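Iron-chelator utilization protein (PDB 4YHB) probably reduces ferric iron carried by siderophores, working through a bound flavin-adenine dinucleotide, so that the metal can be released for use by the cell. Local coordinates at residues R26-R31 / E179-D184; F172-A177 / W193-G198. One frame throughout, in Å; residues are numbered along the deposited sequence.

Interaction 1 (R26-R31 / E179-D184); sequences RRITPR and EEQELD
Thr29 and Glu179 bring the two backbones closest, their CA atoms 5.4 Å apart, where the end of strand 17-29 meets the loop that follows strand 167-174. No backbone-to-backbone hydrogen bond joins the segments; the Glu179 side chain crosses the gap instead. Its chain is bent at chi2 (-63°), which brings the carboxylate against the turn Thr29-Pro30-Arg31. Thr29 OG1 donates to Glu179 OE1 at 2.6 Å, approaching from above the carboxylate plane. The other oxygen, OE2, lies 2.9 Å from Arg31 N in a weak hydrogen bond, and a second weak bond runs from the same N-H to OE1. Arg31 NH1 completes the grip with a salt bridge to OE2 at 3.2 Å. It meets that oxygen on the anti side, tilted well out of the carboxylate plane; the oxygen itself lies close to the guanidinium plane, and the two planar groups stand nearly perpendicular (82°). NH1 also forms a salt bridge with Asp176.

The strand belongs to the antiparallel barrel of the FAD-binding domain, whereas the loop belongs to the parallel-sheet domain, so the contact spans the interface of the two. A classic beta bulge, with Ile28 and Thr29 both facing Met32, marks the strand's end. One water bridges the polar groups here: it donates to Thr29 OG1 and to Glu179 O (2.7 Å), and accepts from Gln181 NE2 (2.9 Å). Carbon contacts add little, and the main ones are made to polar atoms: Ile28 CD1 lies 3.9 Å from Gln181 NE2, and Pro30 CB rests 3.3 Å from Glu179 OE2.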
ATOM      1  N   ARG A  26     -16.084   5.067   2.417  1.00 19.17           N
ATOM      2  CA  ARG A  26     -16.517   3.961   3.266  1.00 20.02           C
ATOM      3  C   ARG A  26     -15.578   3.835   4.479  1.00 21.66           C
ATOM      4  O   ARG A  26     -14.410   3.518   4.314  1.00 23.16           O
ATOM      5  CB  ARG A  26     -16.541   2.651   2.464  1.00 24.09           C
ATOM      6  CG  ARG A  26     -17.584   2.602   1.329  1.00 28.21           C
ATOM      7  CD  ARG A  26     -17.230   1.608   0.208  1.00 34.89           C
ATOM      8  NE  ARG A  26     -16.992   0.240   0.669  1.00 56.04           N
ATOM      9  CZ  ARG A  26     -16.429  -0.718  -0.071  1.00 63.99           C
ATOM     10  NH1 ARG A  26     -16.032  -0.462  -1.313  1.00 61.36           N
ATOM     11  NH2 ARG A  26     -16.252  -1.935   0.434  1.00 64.08           N
ATOM     12  N   ARG A  27     -16.072   4.123   5.680  1.00 21.69           N
ATOM     13  CA  ARG A  27     -15.239   3.971   6.871  1.00 24.05           C
ATOM     14  C   ARG A  27     -15.291   2.505   7.281  1.00 23.65           C
ATOM     15  O   ARG A  27     -16.165   2.092   8.044  1.00 25.19           O
ATOM     16  CB  ARG A  27     -15.708   4.891   8.005  1.00 25.88           C
ATOM     17  CG  ARG A  27     -14.877   4.767   9.307  1.00 32.19           C
ATOM     18  CD  ARG A  27     -13.415   5.252   9.133  1.00 33.13           C
ATOM     19  NE  ARG A  27     -13.382   6.703   8.992  1.00 40.70           N
ATOM     20  CZ  ARG A  27     -12.795   7.538   9.841  1.00 35.89           C
ATOM     21  NH1 ARG A  27     -12.142   7.081  10.907  1.00 34.63           N
ATOM     22  NH2 ARG A  27     -12.862   8.839   9.615  1.00 29.20           N
ATOM     23  N   ILE A  28     -14.373   1.715   6.737  1.00 20.04           N
ATOM     24  CA  ILE A  28     -14.430   0.271   6.898  1.00 22.10           C
ATOM     25  C   ILE A  28     -14.044  -0.186   8.309  1.00 25.18           C
ATOM     26  O   ILE A  28     -14.609  -1.148   8.810  1.00 25.71           O
ATOM     27  CB  ILE A  28     -13.542  -0.442   5.872  1.00 24.58           C
ATOM     28  CG1 ILE A  28     -12.131   0.147   5.886  1.00 26.95           C
ATOM     29  CG2 ILE A  28     -14.133  -0.309   4.443  1.00 27.89           C
ATOM     30  CD1 ILE A  28     -11.178  -0.564   4.936  1.00 31.14           C
ATOM     31  N   THR A  29     -13.088   0.486   8.943  1.00 22.42           N
ATOM     32  CA  THR A  29     -12.766   0.226  10.352  1.00 21.83           C
ATOM     33  C   THR A  29     -12.543   1.589  10.992  1.00 22.57           C
ATOM     34  O   THR A  29     -12.447   2.595  10.267  1.00 21.84           O
ATOM     35  CB  THR A  29     -11.511  -0.680  10.532  1.00 21.56           C
ATOM     36  OG1 THR A  29     -10.356  -0.034   9.980  1.00 23.76           O
ATOM     37  CG2 THR A  29     -11.707  -2.036   9.864  1.00 24.62           C
ATOM     38  N   PRO A  30     -12.473   1.650  12.335  1.00 21.48           N
ATOM     39  CA  PRO A  30     -12.295   2.957  12.970  1.00 21.37           C
ATOM     40  C   PRO A  30     -11.094   3.777  12.474  1.00 22.69           C
ATOM     41  O   PRO A  30     -11.229   4.999  12.396  1.00 23.76           O
ATOM     42  CB  PRO A  30     -12.120   2.594  14.446  1.00 25.41           C
ATOM     43  CG  PRO A  30     -12.936   1.382  14.613  1.00 21.68           C
ATOM     44  CD  PRO A  30     -12.780   0.602  13.341  1.00 21.94           C
ATOM     45  N   ARG A  31      -9.976   3.139  12.129  1.00 17.91           N
ATOM     46  CA  ARG A  31      -8.776   3.867  11.700  1.00 20.19           C
ATOM     47  C   ARG A  31      -8.424   3.719  10.216  1.00 19.31           C
ATOM     48  O   ARG A  31      -7.296   4.009   9.816  1.00 17.18           O
ATOM     49  CB  ARG A  31      -7.571   3.416  12.512  1.00 19.51           C
ATOM     50  CG  ARG A  31      -7.739   3.596  14.020  1.00 20.26           C
ATOM     51  CD  ARG A  31      -6.615   2.837  14.706  1.00 24.62           C
ATOM     52  NE  ARG A  31      -6.528   3.048  16.150  1.00 27.66           N
ATOM     53  CZ  ARG A  31      -7.211   2.359  17.047  1.00 29.06           C
ATOM     54  NH1 ARG A  31      -8.077   1.435  16.642  1.00 31.67           N
ATOM     55  NH2 ARG A  31      -7.026   2.597  18.352  1.00 25.55           N
ATOM     56  N   GLU A 179      -9.867  -3.335  14.166  1.00 21.88           N
ATOM     57  CA  GLU A 179      -9.250  -2.978  12.895  1.00 22.83           C
ATOM     58  C   GLU A 179      -9.109  -4.173  11.952  1.00 23.61           C
ATOM     59  O   GLU A 179      -8.628  -4.024  10.830  1.00 22.47           O
ATOM     60  CB  GLU A 179      -7.882  -2.339  13.139  1.00 22.59           C
ATOM     61  CG  GLU A 179      -7.957  -1.033  13.915  1.00 23.85           C
ATOM     62  CD  GLU A 179      -8.734   0.049  13.164  1.00 25.02           C
ATOM     63  OE1 GLU A 179      -8.631   0.132  11.911  1.00 25.64           O
ATOM     64  OE2 GLU A 179      -9.442   0.824  13.833  1.00 24.26           O
ATOM     65  N   GLU A 180      -9.515  -5.355  12.407  1.00 22.94           N
ATOM     66  CA  GLU A 180      -9.494  -6.546  11.554  1.00 21.70           C
ATOM     67  C   GLU A 180     -10.474  -6.396  10.402  1.00 24.22           C
ATOM     68  O   GLU A 180     -11.529  -5.792  10.559  1.00 26.63           O
ATOM     69  CB  GLU A 180      -9.822  -7.799  12.373  1.00 24.03           C
ATOM     70  CG  GLU A 180      -8.784  -8.057  13.441  1.00 19.02           C
ATOM     71  CD  GLU A 180      -9.102  -9.248  14.331  1.00 25.37           C
ATOM     72  OE1 GLU A 180     -10.055  -9.989  14.030  1.00 29.19           O
ATOM     73  OE2 GLU A 180      -8.376  -9.442  15.328  1.00 26.86           O
ATOM     74  N   GLN A 181     -10.114  -6.939   9.244  1.00 22.91           N
ATOM     75  CA  GLN A 181     -10.977  -6.905   8.070  1.00 24.34           C
ATOM     76  C   GLN A 181     -11.381  -8.313   7.658  1.00 24.14           C
ATOM     77  O   GLN A 181     -10.676  -9.273   7.938  1.00 30.56           O
ATOM     78  CB  GLN A 181     -10.267  -6.196   6.901  1.00 22.54           C
ATOM     79  CG  GLN A 181      -9.795  -4.789   7.233  1.00 24.22           C
ATOM     80  CD  GLN A 181      -9.160  -4.088   6.032  1.00 26.84           C
ATOM     81  OE1 GLN A 181      -9.285  -4.545   4.899  1.00 27.95           O
ATOM     82  NE2 GLN A 181      -8.482  -2.979   6.281  1.00 20.92           N
ATOM     83  N   GLU A 182     -12.525  -8.431   6.998  1.00 27.21           N
ATOM     84  CA  GLU A 182     -12.940  -9.690   6.407  1.00 30.76           C
ATOM     85  C   GLU A 182     -12.443  -9.736   4.972  1.00 29.43           C
ATOM     86  O   GLU A 182     -12.872  -8.944   4.143  1.00 27.96           O
ATOM     87  CB  GLU A 182     -14.461  -9.840   6.460  1.00 39.78           C
ATOM     88  CG  GLU A 182     -15.023  -9.681   7.861  1.00 46.32           C
ATOM     89  CD  GLU A 182     -16.522  -9.905   7.928  1.00 65.90           C
ATOM     90  OE1 GLU A 182     -17.214  -9.660   6.914  1.00 63.04           O
ATOM     91  OE2 GLU A 182     -17.006 -10.326   9.003  1.00 72.04           O
ATOM     92  N   LEU A 183     -11.527 -10.657   4.698  1.00 28.91           N
ATOM     93  CA  LEU A 183     -10.876 -10.742   3.397  1.00 32.34           C
ATOM     94  C   LEU A 183     -11.350 -11.948   2.589  1.00 33.14           C
ATOM     95  O   LEU A 183     -11.601 -13.017   3.147  1.00 30.09           O
ATOM     96  CB  LEU A 183      -9.360 -10.804   3.584  1.00 32.12           C
ATOM     97  CG  LEU A 183      -8.708  -9.604   4.278  1.00 35.49           C
ATOM     98  CD1 LEU A 183      -7.214  -9.832   4.422  1.00 38.00           C
ATOM     99  CD2 LEU A 183      -8.978  -8.319   3.487  1.00 30.31           C
ATOM    100  N   ASP A 184     -11.455 -11.774   1.275  1.00 31.28           N
ATOM    101  CA  ASP A 184     -11.823 -12.871   0.383  1.00 35.84           C
ATOM    102  C   ASP A 184     -10.580 -13.662  -0.011  1.00 37.12           C
ATOM    103  O   ASP A 184      -9.982 -13.424  -1.057  1.00 40.57           O
ATOM    104  CB  ASP A 184     -12.533 -12.347  -0.867  1.00 40.27           C
ATOM    105  CG  ASP A 184     -13.353 -13.419  -1.570  1.00 50.26           C
ATOM    106  OD1 ASP A 184     -13.203 -14.617  -1.231  1.00 48.02           O
ATOM    107  OD2 ASP A 184     -14.143 -13.064  -2.469  1.00 56.59           O
TER
HETATM  108  O   HOH W   1      -8.320  -1.987   9.049  1.00 26.14           O

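Interaction 2 (F172-A177 / W193-G198); sequences FEVADA and WLHRNG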
ATOM      1  N   PHE A 172      -0.863  -9.684   9.918  1.00 22.42           N
ATOM      2  CA  PHE A 172      -1.198  -8.276   9.755  1.00 19.31           C
ATOM      3  C   PHE A 172      -1.202  -7.583  11.113  1.00 22.39           C
ATOM      4  O   PHE A 172      -1.989  -7.942  11.994  1.00 24.68           O
ATOM      5  CB  PHE A 172      -2.560  -8.140   9.079  1.00 18.61           C
ATOM      6  CG  PHE A 172      -2.607  -8.700   7.689  1.00 22.33           C
ATOM      7  CD1 PHE A 172      -1.516  -8.575   6.840  1.00 24.39           C
ATOM      8  CD2 PHE A 172      -3.744  -9.350   7.224  1.00 22.34           C
ATOM      9  CE1 PHE A 172      -1.556  -9.088   5.541  1.00 22.27           C
ATOM     10  CE2 PHE A 172      -3.793  -9.864   5.924  1.00 24.70           C
ATOM     11  CZ  PHE A 172      -2.699  -9.728   5.086  1.00 25.64           C
ATOM     12  N   GLU A 173      -0.307  -6.619  11.291  1.00 20.30           N
ATOM     13  CA  GLU A 173      -0.259  -5.827  12.512  1.00 20.64           C
ATOM     14  C   GLU A 173      -1.220  -4.653  12.414  1.00 23.06           C
ATOM     15  O   GLU A 173      -1.123  -3.845  11.491  1.00 20.02           O
ATOM     16  CB  GLU A 173       1.153  -5.317  12.761  1.00 22.86           C
ATOM     17  CG  GLU A 173       1.296  -4.382  13.954  1.00 25.08           C
ATOM     18  CD  GLU A 173       2.571  -3.570  13.860  1.00 34.99           C
ATOM     19  OE1 GLU A 173       3.566  -4.120  13.335  1.00 36.61           O
ATOM     20  OE2 GLU A 173       2.583  -2.388  14.279  1.00 34.45           O
ATOM     21  N   VAL A 174      -2.149  -4.565  13.355  1.00 21.15           N
ATOM     22  CA  VAL A 174      -3.119  -3.469  13.378  1.00 22.62           C
ATOM     23  C   VAL A 174      -3.227  -2.972  14.816  1.00 24.82           C
ATOM     24  O   VAL A 174      -2.667  -3.589  15.730  1.00 20.29           O
ATOM     25  CB  VAL A 174      -4.515  -3.907  12.849  1.00 21.57           C
ATOM     26  CG1 VAL A 174      -4.455  -4.230  11.352  1.00 20.07           C
ATOM     27  CG2 VAL A 174      -5.050  -5.114  13.656  1.00 21.50           C
ATOM     28  N   ALA A 175      -3.954  -1.875  15.019  1.00 21.71           N
ATOM     29  CA  ALA A 175      -4.007  -1.232  16.332  1.00 23.72           C
ATOM     30  C   ALA A 175      -4.657  -2.113  17.386  1.00 24.15           C
ATOM     31  O   ALA A 175      -4.187  -2.159  18.523  1.00 24.65           O
ATOM     32  CB  ALA A 175      -4.747   0.096  16.242  1.00 23.07           C
ATOM     33  N   ASP A 176      -5.739  -2.792  17.002  1.00 22.49           N
ATOM     34  CA  ASP A 176      -6.537  -3.608  17.923  1.00 23.43           C
ATOM     35  C   ASP A 176      -7.540  -4.428  17.128  1.00 27.74           C
ATOM     36  O   ASP A 176      -7.577  -4.326  15.892  1.00 22.83           O
ATOM     37  CB  ASP A 176      -7.258  -2.739  18.965  1.00 21.83           C
ATOM     38  CG  ASP A 176      -8.147  -1.657  18.343  1.00 26.09           C
ATOM     39  OD1 ASP A 176      -8.907  -1.947  17.390  1.00 24.79           O
ATOM     40  OD2 ASP A 176      -8.090  -0.503  18.826  1.00 26.39           O
ATOM     41  N   ALA A 177      -8.390  -5.185  17.833  1.00 20.45           N
ATOM     42  CA  ALA A 177      -9.299  -6.136  17.188  1.00 20.80           C
ATOM     43  C   ALA A 177     -10.352  -5.480  16.291  1.00 23.19           C
ATOM     44  O   ALA A 177     -10.869  -6.112  15.361  1.00 25.04           O
ATOM     45  CB  ALA A 177      -9.990  -7.004  18.251  1.00 25.12           C
ATOM     46  N   TRP A 193      -4.183 -11.783  12.796  1.00 24.74           N
ATOM     47  CA  TRP A 193      -4.179 -10.368  13.092  1.00 23.84           C
ATOM     48  C   TRP A 193      -3.418 -10.157  14.391  1.00 25.68           C
ATOM     49  O   TRP A 193      -3.764 -10.727  15.431  1.00 27.37           O
ATOM     50  CB  TRP A 193      -5.614  -9.834  13.180  1.00 22.53           C
ATOM     51  CG  TRP A 193      -6.373  -9.999  11.893  1.00 23.51           C
ATOM     52  CD1 TRP A 193      -7.161 -11.060  11.527  1.00 22.91           C
ATOM     53  CD2 TRP A 193      -6.409  -9.075  10.790  1.00 22.56           C
ATOM     54  NE1 TRP A 193      -7.678 -10.850  10.264  1.00 23.26           N
ATOM     55  CE2 TRP A 193      -7.235  -9.643   9.795  1.00 23.20           C
ATOM     56  CE3 TRP A 193      -5.824  -7.828  10.553  1.00 21.44           C
ATOM     57  CZ2 TRP A 193      -7.488  -9.002   8.584  1.00 23.94           C
ATOM     58  CZ3 TRP A 193      -6.083  -7.192   9.352  1.00 19.43           C
ATOM     59  CH2 TRP A 193      -6.904  -7.783   8.382  1.00 22.84           C
ATOM     60  N   LEU A 194      -2.366  -9.353  14.327  1.00 21.62           N
ATOM     61  CA  LEU A 194      -1.589  -9.019  15.517  1.00 23.37           C
ATOM     62  C   LEU A 194      -1.957  -7.620  15.996  1.00 25.25           C
ATOM     63  O   LEU A 194      -2.036  -6.681  15.201  1.00 22.08           O
ATOM     64  CB  LEU A 194      -0.095  -9.104  15.211  1.00 20.29           C
ATOM     65  CG  LEU A 194       0.337 -10.461  14.657  1.00 22.79           C
ATOM     66  CD1 LEU A 194       1.715 -10.328  14.019  1.00 24.07           C
ATOM     67  CD2 LEU A 194       0.321 -11.518  15.773  1.00 24.59           C
ATOM     68  N   HIS A 195      -2.175  -7.482  17.294  1.00 21.31           N
ATOM     69  CA  HIS A 195      -2.695  -6.237  17.852  1.00 23.21           C
ATOM     70  C   HIS A 195      -1.659  -5.503  18.687  1.00 26.01           C
ATOM     71  O   HIS A 195      -1.080  -6.072  19.611  1.00 21.30           O
ATOM     72  CB  HIS A 195      -3.937  -6.521  18.712  1.00 22.33           C
ATOM     73  CG  HIS A 195      -4.961  -7.372  18.031  1.00 22.69           C
ATOM     74  ND1 HIS A 195      -5.678  -8.346  18.693  1.00 26.15           N
ATOM     75  CD2 HIS A 195      -5.408  -7.382  16.752  1.00 21.52           C
ATOM     76  CE1 HIS A 195      -6.516  -8.923  17.849  1.00 28.13           C
ATOM     77  NE2 HIS A 195      -6.369  -8.358  16.663  1.00 23.68           N
ATOM     78  N   ARG A 196      -1.451  -4.225  18.383  1.00 22.34           N
ATOM     79  CA  ARG A 196      -0.540  -3.395  19.166  1.00 21.77           C
ATOM     80  C   ARG A 196      -1.071  -3.091  20.565  1.00 23.22           C
ATOM     81  O   ARG A 196      -0.286  -2.817  21.475  1.00 24.93           O
ATOM     82  CB  ARG A 196      -0.255  -2.087  18.437  1.00 24.31           C
ATOM     83  CG  ARG A 196       0.694  -2.246  17.245  1.00 24.02           C
ATOM     84  CD  ARG A 196       1.193  -0.881  16.784  1.00 26.11           C
ATOM     85  NE  ARG A 196       0.087  -0.025  16.367  1.00 24.72           N
ATOM     86  CZ  ARG A 196      -0.400   0.009  15.129  1.00 28.40           C
ATOM     87  NH1 ARG A 196       0.120  -0.767  14.185  1.00 28.39           N
ATOM     88  NH2 ARG A 196      -1.407   0.817  14.835  1.00 27.46           N
ATOM     89  N   ASN A 197      -2.392  -3.123  20.727  1.00 19.70           N
ATOM     90  CA  ASN A 197      -3.029  -2.944  22.040  1.00 24.88           C
ATOM     91  C   ASN A 197      -2.443  -1.810  22.896  1.00 29.27           C
ATOM     92  O   ASN A 197      -2.136  -2.004  24.080  1.00 25.59           O
ATOM     93  CB  ASN A 197      -2.971  -4.260  22.822  1.00 23.81           C
ATOM     94  CG  ASN A 197      -3.826  -5.328  22.197  1.00 24.93           C
ATOM     95  OD1 ASN A 197      -4.761  -5.019  21.449  1.00 27.91           O
ATOM     96  ND2 ASN A 197      -3.531  -6.595  22.495  1.00 26.71           N
ATOM     97  N   GLY A 198      -2.274  -0.636  22.292  1.00 25.08           N
ATOM     98  CA  GLY A 198      -1.815   0.534  23.023  1.00 25.32           C
ATOM     99  C   GLY A 198      -0.437   1.016  22.615  1.00 26.32           C
ATOM    100  O   GLY A 198      -0.116   2.193  22.787  1.00 29.28           O
TER
HETATM  101  O   HOH W   2      -3.243   0.051  19.824  1.00 31.40           O
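Glu173 holds CG opposite its backbone N (chi1 175°) and runs extended beyond it, while Arg196 bends at chi3 (-60°); together these turns set the guanidinium beside the carboxylate. Arg196 NH1 makes a nearly straight salt bridge to Glu173 OE2 at 3.0 Å. The carboxylate oxygen lies near the guanidinium plane and is met on its anti side by a donor tilted out of the carboxylate plane, with the two planar groups steeply inclined to each other. One guanidinium face rests over the Val174-Ala175 peptide, and NH2 forms a further salt bridge with Glu149. Without the guanidinium, as with an alanine here, Glu173 and Glu149 would probably each lose this positive partner, and the Val174-Ala175 peptide its cover from this group.

Strands 167-174 and 190-195 are parallel neighbours in the five-stranded sheet of the siderophore-interacting domain, 190-195 being an outermost strand. The axes of 172-174 and 193-195 approach to 4.6 Å at 33°, and the ladder is carried by Leu194 N to Phe172 O (2.8 Å), Val174 N to Leu194 O (2.8 Å) and Arg196 N to Val174 O (3.0 Å). Past the ladder, Asn197 N donates to Ala175 O, the next carbonyl along, which a water also links to Gly198 N.

Phe172, Val174, Trp193 and His195 share one face of the sheet. Phe172 CD2 sits over the rim of one indole face, 3.7 Å from Trp193 CH2, in an oblique aromatic pair, and Val174 CG1 meets the indole edge. The His195 ring is covered on one side by Ala177 N, 3.8 Å above its plane and over its centre, and has Val174 CG2 at its edge; its NE2 is hydrogen-bonded to Glu180.

How the interactions relate
Both contacts are partly buried, but interaction 2 covers 612 Å² against 286 Å² for interaction 1. In interaction 1 Thr29 and Glu179 are buried while Pro30 and Arg31 are exposed; in interaction 2 Phe172, Glu173, Val174 and Arg196 are buried, and the end at Asn197 and Gly198 is exposed. Interaction 2 pairs two strands within one sheet, by a regular backbone ladder with ring packing on one face; interaction 1 joins that domain to the barrel mainly through one carboxylate, which takes side-chain and backbone donors, and a bridging water. Segment 179-184 belongs to the connection between the strands of interaction 2, and polar links from Arg31 and Glu180 tie the contacts together.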